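Local coordinates for Thiol:disulfide interchange protein, thioredoxin family protein (PDB 3OR5) that probably acts as a thioredoxin-fold oxidoreductase that exchanges thiols and disulfides, consistent with a role in the biogenesis of c-type cytochromes, at residues A[50-53]-A[54-58]; A[102-105]-A[106-109]; A[80-83]-A[84-88]; A[30-34]-A[35-39]. All coordinates share one frame; numbering follows the deposited sequence.

Interaction 1 (A[50-53]-A[54-58])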
loop_
_atom_site.group_PDB
_atom_site.type_symbol
_atom_site.label_atom_id
_atom_site.label_comp_id
_atom_site.label_asym_id
_atom_site.label_seq_id
_atom_site.Cartn_x
_atom_site.Cartn_y
_atom_site.Cartn_z
ATOM N N ARG A 50 -6.858 3.998 -11.132
ATOM C CA ARG A 50 -6.138 4.062 -12.362
ATOM C C ARG A 50 -5.461 5.398 -12.508
ATOM O O ARG A 50 -4.412 5.508 -13.180
ATOM C CB ARG A 50 -7.102 3.824 -13.557
ATOM C CG ARG A 50 -7.667 2.421 -13.510
ATOM C CD ARG A 50 -8.581 2.186 -14.721
ATOM N NE ARG A 50 -7.853 2.127 -15.989
ATOM C CZ ARG A 50 -7.317 1.015 -16.480
ATOM N NH1 ARG A 50 -7.382 -0.144 -15.816
ATOM N NH2 ARG A 50 -6.753 1.056 -17.693
ATOM N N SER A 51 -6.044 6.412 -11.828
ATOM C CA SER A 51 -5.462 7.743 -11.864
ATOM C C SER A 51 -4.222 7.816 -10.967
ATOM O O SER A 51 -3.153 8.405 -11.324
ATOM C CB SER A 51 -6.502 8.748 -11.358
ATOM O OG SER A 51 -5.940 10.034 -11.604
ATOM N N GLU A 52 -4.307 7.151 -9.844
ATOM C CA GLU A 52 -3.244 7.323 -8.864
ATOM C C GLU A 52 -2.104 6.338 -8.976
ATOM O O GLU A 52 -0.932 6.688 -8.556
ATOM C CB GLU A 52 -3.716 7.461 -7.457
ATOM C CG GLU A 52 -4.305 6.310 -6.876
ATOM C CD GLU A 52 -4.617 6.539 -5.359
ATOM O OE1 GLU A 52 -4.914 7.695 -4.924
ATOM O OE2 GLU A 52 -4.526 5.551 -4.612
ATOM N N ILE A 53 -2.399 5.117 -9.449
ATOM C CA ILE A 53 -1.290 4.120 -9.456
ATOM C C ILE A 53 -0.078 4.560 -10.298
ATOM O O ILE A 53 1.048 4.310 -9.860
ATOM C CB ILE A 53 -1.812 2.744 -9.807
ATOM C CG1 ILE A 53 -2.527 2.200 -8.538
ATOM C CG2 ILE A 53 -0.616 1.784 -10.249
ATOM C CD1 ILE A 53 -3.357 0.964 -8.788
ATOM N N PRO A 54 -0.230 5.203 -11.437
ATOM C CA PRO A 54 0.986 5.679 -12.144
ATOM C C PRO A 54 1.805 6.691 -11.346
ATOM O O PRO A 54 3.067 6.711 -11.458
ATOM C CB PRO A 54 0.457 6.283 -13.443
ATOM C CG PRO A 54 -0.823 5.479 -13.673
ATOM C CD PRO A 54 -1.441 5.223 -12.314
ATOM N N ASP A 55 1.174 7.514 -10.511
ATOM C CA ASP A 55 1.920 8.465 -9.661
ATOM C C ASP A 55 2.622 7.656 -8.571
ATOM O O ASP A 55 3.709 8.013 -8.205
ATOM C CB ASP A 55 0.961 9.475 -9.017
ATOM C CG ASP A 55 0.389 10.473 -10.099
ATOM O OD1 ASP A 55 1.022 10.655 -11.140
ATOM O OD2 ASP A 55 -0.657 11.109 -9.876
HETATM N N MSE A 56 1.964 6.636 -8.040
HETATM C CA MSE A 56 2.564 5.771 -7.022
HETATM C C MSE A 56 3.837 5.145 -7.613
HETATM O O MSE A 56 4.845 5.057 -6.909
HETATM C CB MSE A 56 1.624 4.666 -6.537
HETATM C CG MSE A 56 0.560 5.322 -5.689
HETATM SE SE MSE A 56 -0.814 3.953 -5.230
HETATM C CE MSE A 56 0.278 2.629 -4.606
ATOM N N VAL A 57 3.710 4.701 -8.861
ATOM C CA VAL A 57 4.902 4.001 -9.500
ATOM C C VAL A 57 6.037 5.047 -9.599
ATOM O O VAL A 57 7.211 4.715 -9.318
ATOM C CB VAL A 57 4.498 3.468 -10.883
ATOM C CG1 VAL A 57 5.752 3.006 -11.676
ATOM C CG2 VAL A 57 3.594 2.256 -10.683
ATOM N N GLN A 58 5.739 6.285 -9.993
ATOM C CA GLN A 58 6.821 7.257 -10.033
ATOM C C GLN A 58 7.443 7.537 -8.658
ATOM O O GLN A 58 8.685 7.699 -8.516
ATOM C CB GLN A 58 6.364 8.587 -10.648
ATOM C CG GLN A 58 7.575 9.401 -11.114
ATOM C CD GLN A 58 8.376 8.734 -12.237
ATOM O OE1 GLN A 58 7.821 8.378 -13.280
ATOM N NE2 GLN A 58 9.684 8.514 -12.004
#

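Interaction 2 (A[102-105]-A[106-109])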
loop_
_atom_site.group_PDB
_atom_site.type_symbol
_atom_site.label_atom_id
_atom_site.label_comp_id
_atom_site.label_asym_id
_atom_site.label_seq_id
_atom_site.Cartn_x
_atom_site.Cartn_y
_atom_site.Cartn_z
ATOM N N LEU A 102 -5.778 -10.736 4.746
ATOM C CA LEU A 102 -5.065 -9.481 4.460
ATOM C C LEU A 102 -6.024 -8.356 4.746
ATOM O O LEU A 102 -5.585 -7.329 5.278
ATOM C CB LEU A 102 -4.597 -9.436 3.003
ATOM C CG LEU A 102 -3.402 -10.335 2.622
ATOM C CD1 LEU A 102 -3.081 -10.304 1.099
ATOM C CD2 LEU A 102 -2.106 -9.923 3.435
ATOM N N ILE A 103 -7.301 -8.513 4.415
ATOM C CA ILE A 103 -8.283 -7.441 4.649
ATOM C C ILE A 103 -8.472 -7.265 6.150
ATOM O O ILE A 103 -8.381 -6.170 6.638
ATOM C CB ILE A 103 -9.620 -7.648 3.914
ATOM C CG1 ILE A 103 -9.343 -7.476 2.420
ATOM C CG2 ILE A 103 -10.689 -6.665 4.482
ATOM C CD1 ILE A 103 -10.515 -7.954 1.559
ATOM N N ARG A 104 -8.557 -8.378 6.868
ATOM C CA ARG A 104 -8.807 -8.261 8.336
ATOM C C ARG A 104 -7.566 -7.683 9.030
ATOM O O ARG A 104 -7.719 -7.055 10.092
ATOM C CB ARG A 104 -9.121 -9.639 8.927
ATOM C CG ARG A 104 -10.471 -10.206 8.601
ATOM C CD ARG A 104 -10.737 -11.386 9.592
ATOM N NE ARG A 104 -9.995 -12.577 9.187
ATOM C CZ ARG A 104 -10.481 -13.461 8.320
ATOM N NH1 ARG A 104 -11.680 -13.252 7.780
ATOM N NH2 ARG A 104 -9.749 -14.514 7.962
ATOM N N ALA A 105 -6.362 -7.860 8.484
ATOM C CA ALA A 105 -5.146 -7.267 9.049
ATOM C C ALA A 105 -5.196 -5.722 9.196
ATOM O O ALA A 105 -4.617 -5.183 10.143
ATOM C CB ALA A 105 -3.886 -7.672 8.308
ATOM N N PHE A 106 -5.869 -5.064 8.249
ATOM C CA PHE A 106 -6.007 -3.610 8.184
ATOM C C PHE A 106 -7.380 -3.020 8.513
ATOM O O PHE A 106 -7.494 -1.833 8.776
ATOM C CB PHE A 106 -5.528 -3.117 6.814
ATOM C CG PHE A 106 -4.090 -3.274 6.667
ATOM C CD1 PHE A 106 -3.228 -2.325 7.132
ATOM C CD2 PHE A 106 -3.584 -4.498 6.136
ATOM C CE1 PHE A 106 -1.834 -2.502 7.025
ATOM C CE2 PHE A 106 -2.223 -4.659 6.042
ATOM C CZ PHE A 106 -1.370 -3.691 6.433
ATOM N N ASN A 107 -8.427 -3.852 8.480
ATOM C CA ASN A 107 -9.788 -3.405 8.718
ATOM C C ASN A 107 -9.942 -2.655 10.028
ATOM O O ASN A 107 -10.800 -1.727 10.080
ATOM C CB ASN A 107 -10.679 -4.676 8.903
ATOM C CG ASN A 107 -11.537 -4.912 7.779
ATOM O OD1 ASN A 107 -11.690 -4.087 6.862
ATOM N ND2 ASN A 107 -12.136 -6.107 7.807
ATOM N N GLY A 108 -9.208 -3.086 11.042
ATOM C CA GLY A 108 -9.346 -2.512 12.384
ATOM C C GLY A 108 -8.945 -1.059 12.509
ATOM O O GLY A 108 -9.268 -0.391 13.520
ATOM N N TYR A 109 -8.183 -0.552 11.526
ATOM C CA TYR A 109 -7.697 0.854 11.611
ATOM C C TYR A 109 -8.675 1.881 11.090
ATOM O O TYR A 109 -8.421 3.093 11.180
ATOM C CB TYR A 109 -6.344 1.006 10.866
ATOM C CG TYR A 109 -5.282 0.061 11.367
ATOM C CD1 TYR A 109 -4.692 0.172 12.643
ATOM C CD2 TYR A 109 -4.822 -0.924 10.538
ATOM C CE1 TYR A 109 -3.702 -0.770 13.059
ATOM C CE2 TYR A 109 -3.870 -1.845 10.961
ATOM C CZ TYR A 109 -3.332 -1.757 12.200
ATOM O OH TYR A 109 -2.394 -2.704 12.566
HETATM O O HOH W 1 -7.168 -4.872 11.953
#

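Interaction 3 (A[80-83]-A[84-88])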
loop_
_atom_site.group_PDB
_atom_site.type_symbol
_atom_site.label_atom_id
_atom_site.label_comp_id
_atom_site.label_asym_id
_atom_site.label_seq_id
_atom_site.Cartn_x
_atom_site.Cartn_y
_atom_site.Cartn_z
ATOM N N PRO A 80 -5.792 -12.551 -13.850
ATOM C CA PRO A 80 -5.246 -12.098 -15.110
ATOM C C PRO A 80 -5.358 -10.574 -15.368
ATOM O O PRO A 80 -4.491 -9.990 -16.016
ATOM C CB PRO A 80 -6.132 -12.850 -16.163
ATOM C CG PRO A 80 -7.361 -13.335 -15.438
ATOM C CD PRO A 80 -6.852 -13.566 -14.007
ATOM N N ASN A 81 -6.419 -9.990 -14.793
ATOM C CA ASN A 81 -6.598 -8.543 -14.949
ATOM C C ASN A 81 -5.545 -7.791 -14.164
ATOM O O ASN A 81 -4.900 -6.899 -14.735
ATOM C CB ASN A 81 -8.052 -8.206 -14.470
ATOM C CG ASN A 81 -8.561 -6.848 -14.974
ATOM O OD1 ASN A 81 -8.374 -6.450 -16.112
ATOM N ND2 ASN A 81 -9.208 -6.127 -14.069
ATOM N N VAL A 82 -5.270 -8.181 -12.914
ATOM C CA VAL A 82 -4.263 -7.465 -12.097
ATOM C C VAL A 82 -2.843 -7.708 -12.682
ATOM O O VAL A 82 -2.061 -6.757 -12.800
ATOM C CB VAL A 82 -4.324 -7.943 -10.657
ATOM C CG1 VAL A 82 -3.259 -7.147 -9.807
ATOM C CG2 VAL A 82 -5.659 -7.540 -10.112
ATOM N N LYS A 83 -2.541 -8.960 -13.085
ATOM C CA LYS A 83 -1.210 -9.231 -13.671
ATOM C C LYS A 83 -0.995 -8.401 -14.955
ATOM O O LYS A 83 0.068 -7.792 -15.179
ATOM C CB LYS A 83 -1.110 -10.728 -14.041
ATOM C CG LYS A 83 0.218 -11.172 -14.709
ATOM C CD LYS A 83 1.153 -11.714 -13.650
ATOM C CE LYS A 83 2.479 -12.328 -14.286
ATOM N NZ LYS A 83 3.152 -11.219 -15.059
ATOM N N ASN A 84 -2.017 -8.287 -15.808
ATOM C CA ASN A 84 -1.854 -7.436 -16.995
ATOM C C ASN A 84 -1.733 -5.948 -16.709
ATOM O O ASN A 84 -0.986 -5.283 -17.337
ATOM C CB ASN A 84 -2.986 -7.676 -17.999
ATOM C CG ASN A 84 -2.519 -7.403 -19.396
ATOM O OD1 ASN A 84 -1.463 -7.948 -19.823
ATOM N ND2 ASN A 84 -3.193 -6.525 -20.088
ATOM N N TYR A 85 -2.443 -5.423 -15.704
ATOM C CA TYR A 85 -2.301 -4.048 -15.325
ATOM C C TYR A 85 -0.854 -3.756 -14.816
ATOM O O TYR A 85 -0.263 -2.737 -15.139
ATOM C CB TYR A 85 -3.347 -3.735 -14.240
ATOM C CG TYR A 85 -3.414 -2.263 -13.954
ATOM C CD1 TYR A 85 -3.843 -1.365 -14.896
ATOM C CD2 TYR A 85 -3.050 -1.798 -12.663
ATOM C CE1 TYR A 85 -3.888 0.002 -14.606
ATOM C CE2 TYR A 85 -3.118 -0.430 -12.380
ATOM C CZ TYR A 85 -3.534 0.433 -13.331
ATOM O OH TYR A 85 -3.572 1.774 -13.002
HETATM N N MSE A 86 -0.342 -4.702 -14.060
HETATM C CA MSE A 86 1.055 -4.579 -13.575
HETATM C C MSE A 86 1.989 -4.472 -14.743
HETATM O O MSE A 86 2.953 -3.686 -14.646
HETATM C CB MSE A 86 1.411 -5.757 -12.650
HETATM C CG MSE A 86 0.716 -5.651 -11.328
HETATM SE SE MSE A 86 1.078 -7.337 -10.380
HETATM C CE MSE A 86 2.894 -7.077 -9.990
ATOM N N LYS A 87 1.770 -5.254 -15.794
ATOM C CA LYS A 87 2.647 -5.203 -16.968
ATOM C C LYS A 87 2.479 -3.870 -17.691
ATOM O O LYS A 87 3.448 -3.160 -18.002
ATOM C CB LYS A 87 2.347 -6.438 -17.854
ATOM C CG LYS A 87 3.114 -6.456 -19.108
ATOM C CD LYS A 87 2.774 -7.779 -19.793
ATOM C CE LYS A 87 2.423 -7.555 -21.273
ATOM N NZ LYS A 87 1.131 -6.735 -21.402
ATOM N N THR A 88 1.236 -3.484 -17.969
ATOM C CA THR A 88 0.976 -2.231 -18.729
ATOM C C THR A 88 1.413 -0.948 -18.047
ATOM O O THR A 88 1.970 -0.040 -18.673
ATOM C CB THR A 88 -0.503 -2.117 -19.212
ATOM O OG1 THR A 88 -1.389 -1.874 -18.108
ATOM C CG2 THR A 88 -0.874 -3.326 -19.859
#

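Interaction 4 (A[30-34]-A[35-39])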
loop_
_atom_site.group_PDB
_atom_site.type_symbol
_atom_site.label_atom_id
_atom_site.label_comp_id
_atom_site.label_asym_id
_atom_site.label_seq_id
_atom_site.Cartn_x
_atom_site.Cartn_y
_atom_site.Cartn_z
ATOM N N ALA A 30 7.971 -8.808 7.248
ATOM C CA ALA A 30 9.275 -8.832 7.910
ATOM C C ALA A 30 10.365 -8.104 7.159
ATOM O O ALA A 30 11.302 -7.545 7.778
ATOM C CB ALA A 30 9.669 -10.287 8.206
ATOM N N SER A 31 10.237 -8.038 5.840
ATOM C CA SER A 31 11.165 -7.358 5.003
ATOM C C SER A 31 11.085 -5.878 5.168
ATOM O O SER A 31 11.991 -5.163 4.707
ATOM C CB SER A 31 10.938 -7.698 3.519
ATOM O OG SER A 31 9.958 -6.873 2.917
ATOM N N LEU A 32 10.009 -5.400 5.777
ATOM C CA LEU A 32 9.791 -3.978 5.916
ATOM C C LEU A 32 10.250 -3.393 7.240
ATOM O O LEU A 32 9.977 -2.228 7.538
ATOM C CB LEU A 32 8.319 -3.646 5.719
ATOM C CG LEU A 32 7.976 -4.119 4.263
ATOM C CD1 LEU A 32 6.686 -3.602 3.793
ATOM C CD2 LEU A 32 9.077 -3.844 3.156
ATOM N N LYS A 33 10.953 -4.185 8.048
ATOM C CA LYS A 33 11.444 -3.624 9.303
ATOM C C LYS A 33 12.304 -2.395 9.074
ATOM O O LYS A 33 13.223 -2.441 8.304
ATOM C CB LYS A 33 12.264 -4.662 10.065
ATOM C CG LYS A 33 12.631 -4.140 11.444
ATOM C CD LYS A 33 13.950 -4.787 11.914
ATOM C CE LYS A 33 14.260 -4.427 13.376
ATOM N NZ LYS A 33 14.449 -5.705 14.134
ATOM N N GLY A 34 11.957 -1.280 9.720
ATOM C CA GLY A 34 12.684 -0.040 9.638
ATOM C C GLY A 34 12.409 0.816 8.402
ATOM O O GLY A 34 13.021 1.867 8.201
ATOM N N LYS A 35 11.511 0.322 7.583
ATOM C CA LYS A 35 11.096 0.995 6.365
ATOM C C LYS A 35 9.729 1.656 6.520
ATOM O O LYS A 35 8.898 1.131 7.178
ATOM C CB LYS A 35 11.036 -0.003 5.207
ATOM C CG LYS A 35 12.343 -0.538 4.737
ATOM C CD LYS A 35 12.256 -1.214 3.390
ATOM C CE LYS A 35 13.556 -1.749 2.925
ATOM N NZ LYS A 35 13.397 -2.811 1.920
ATOM N N ALA A 36 9.558 2.812 5.905
ATOM C CA ALA A 36 8.193 3.399 5.836
ATOM C C ALA A 36 7.546 2.668 4.658
ATOM O O ALA A 36 8.209 2.226 3.728
ATOM C CB ALA A 36 8.229 4.840 5.598
ATOM N N TYR A 37 6.204 2.502 4.714
ATOM C CA TYR A 37 5.575 1.881 3.546
ATOM C C TYR A 37 4.106 2.332 3.548
ATOM O O TYR A 37 3.562 2.733 4.601
ATOM C CB TYR A 37 5.678 0.374 3.523
ATOM C CG TYR A 37 5.203 -0.378 4.782
ATOM C CD1 TYR A 37 3.949 -0.945 4.789
ATOM C CD2 TYR A 37 6.063 -0.606 5.860
ATOM C CE1 TYR A 37 3.512 -1.718 5.879
ATOM C CE2 TYR A 37 5.661 -1.347 6.917
ATOM C CZ TYR A 37 4.387 -1.832 6.967
ATOM O OH TYR A 37 3.971 -2.634 8.016
ATOM N N ILE A 38 3.500 2.211 2.378
ATOM C CA ILE A 38 2.041 2.558 2.254
ATOM C C ILE A 38 1.401 1.344 1.656
ATOM O O ILE A 38 1.827 0.883 0.567
ATOM C CB ILE A 38 1.845 3.823 1.382
ATOM C CG1 ILE A 38 2.309 5.082 2.137
ATOM C CG2 ILE A 38 0.372 3.971 1.018
ATOM C CD1 ILE A 38 2.397 6.338 1.197
ATOM N N VAL A 39 0.353 0.830 2.346
ATOM C CA VAL A 39 -0.369 -0.373 1.850
ATOM C C VAL A 39 -1.627 0.177 1.186
ATOM O O VAL A 39 -2.416 0.880 1.815
ATOM C CB VAL A 39 -0.717 -1.279 2.999
ATOM C CG1 VAL A 39 -1.556 -2.498 2.495
ATOM C CG2 VAL A 39 0.583 -1.736 3.725
#

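Interaction 1 (A[50-53]-A[54-58])
The kinked part of helix 47-63, the helix that starts at a CxxC pattern of thioredoxin type, is built where Ile53 runs into Pro54. Proline has no N-H to give, and its ring takes up the room on the side of the preceding turn: CD of Pro54 lies 3.1 Å from the carbonyl O of Arg50, the atom that a regular helix would bond at this position. Neither Pro54 nor Asp55 donates to the turn before; Asp55 N makes only a weak bond to Glu52 O. Regular bonding resumes at once, with Met56 N 2.9 Å from Glu52 O and Val57 N 2.9 Å from Ile53 O.

On the buried side, Ile53 spreads two branches. CG1 stands beside the backbone N (chi1 -76°), which puts CG2 anti to that N and points it along the helix to CG2 of Val57 at 4.3 Å, while CG1 comes 4.1 Å from the selenium SE of selenomethionine Met56. The Met56 chain leaves extended and bends only at its last torsion (chi3 50°), and its selenium also lies 4.1 Å from the carboxylate OE2 of Glu52. A branched aliphatic suits position 53, which faces Phe42, Tyr85 and Tyr93; the flexible Met56 reaches across to Phe142 of helix 139-150.

Arg50 points away from residues 54-58, its NH1 bonded to the carbonyl O of Thr44 and its chain touching Tyr85. Proline thus costs the helix its regular bonding at one turn, and the carbonyl of Arg50 meets ring carbon there instead of an amide N-H.

Interaction 2 (A[102-105]-A[106-109])
Ile103 and Asn107 meet one turn apart on helix 100-107 of the thioredoxin fold. The carbonyl O of Ile103 is gripped twice: by Asn107 N at 3.0 Å, through a bent N-H...O (139°), and by Phe106 N at 3.2 Å.

The tight part is around Phe106. Its CG stands beside the backbone N (chi1 -69°), which brings the CD2 edge of the ring to 3.6 Å from Leu102 O, in the ring plane, and to 3.9 Å from CB of Ala105. A flat, apolar side chain fits here because Phe17 meets it edge-to-face and Phe121 and Val39 also pack against it; the small CB of Ala105 lies against the same ring edge, and Ala105 O lies over one ring face.

The outer end of the Asn107 amide meets CG2 of Ile103 obliquely, OD1 at 3.6 Å and ND2 at 3.7 Å, and OD1 is bonded to Ile114 N. With a leucine in place of Asn107, Ile114 N is likely to lose this acceptor, weakening the tie to the loop that carries Ile114.

The opposite character belongs to the side of Arg104 and Gly108, both exposed. Here a water bridges Arg104 O and Gly108 N, donating to the first and accepting from the second, in place of a direct backbone bond. Beyond the water Tyr109 turns its ring back and hydrogen-bonds through OH to Pro13 O, while its ring carbon CE2 comes obliquely to 3.5 Å from the carbonyl O of Ala105.

Interaction 3 (A[80-83]-A[84-88])
Met86, a selenomethionine, lays the base of its side chain against the turn before it: its CG lies 3.3 Å from the carbonyl O of Val82, and its selenium SE comes 4.4 Å from CG1 of Val82. The CG sits beside the backbone N (chi1 -72°), and the bend at chi3 (71°) carries CE away from Val82. Both residues belong to helix 79-89, the crossover helix of the beta-alpha-beta unit between strands 68-74 and 95-97. They face Val95 of strand 95-97, so a branched aliphatic and a flexible, unbranched selenomethionine chain suit the buried side.

The backbone is regular. Asn84 N to Pro80 O, Tyr85 N to Asn81 O and Met86 N to Val82 O each measure 3.0 Å, and Lys87 N reaches Lys83 O at 3.1 Å.

Tyr85 takes the other buried side, its CB 3.6 Å from Asn81 O. Its CG stands opposite the backbone N (chi1 -171°), which sets the ring beside the carbonyl carbon and carries it on toward Arg50, Ile53 and Pro54 of helix 47-63. The outer surface is polar: Asn84 bears an amide whose OD1 receives Lys87 NZ at 3.3 Å, from a position tilted out of the amide plane, and Asn81 ND2 is bonded to Glu77 OE1.

The chemistry is that of an amphipathic helix, with apolar groups against the strand and the neighbouring helix, and with amides and amines on the exposed face, where the long lysine chain can bend to find an acceptor one turn back.

Interaction 4 (A[30-34]-A[35-39])
Lys35 closes a type II beta turn that begins at Leu32: its N donates to Leu32 O at 3.0 Å. Gly34, just before it, has the positive phi of 81° that glycine tolerates easily. The lysine chain then runs extended, crossing Leu32 at about a right angle, and its CD lies 4.1 Å from CD2 of Leu32, so the methylenes cover a leucine methyl while NZ ends near Ser31 O at 3.9 Å. A serine in its place would probably uncover that flank of Leu32 and remove the positive charge from beside the Ser31 carbonyl.

Ala36 turns its small side chain the other way. Tyr37 comes back toward the turn, with CG held between the backbone N and carbonyl carbon (chi1 53°), and offers a ring face to Leu32. CD1 of Leu32 stands 3.7 Å from the ring centroid, 15° off the normal, a CH-pi contact, and CG2 of Val39 lies at the edge of the same ring.

Strand 36-42 starts within the central sheet, bonded to strand 68-74 through Ala36 and Ile38 and to Ile123 of strand 119-123 through Tyr37, with Ala36 and Ile38 packed against helix 139-150.

How the interactions relate
Interactions 1 and 3 belong to neighbouring helices that touch directly: OH of Tyr85 lies 3.5 Å from CA of Arg50 and 3.8 Å from CB of Ile53, and the centres of the two interactions are about 14 Å apart. Interactions 2 and 4 meet at one point, where CZ of Phe106 is 3.9 Å from CG2 of Val39, on strand 36-42. That strand leads on to helix 47-63, so interaction 4 precedes interaction 1 in the chain; their nearest atoms are about 6 Å apart, without touching. Interactions 1 and 2 lie on opposite sides of the chain's centre. Ile53 in interaction 1 touches the probable redox CxxC pattern, whereas Tyr85 in interaction 3 only lies near it.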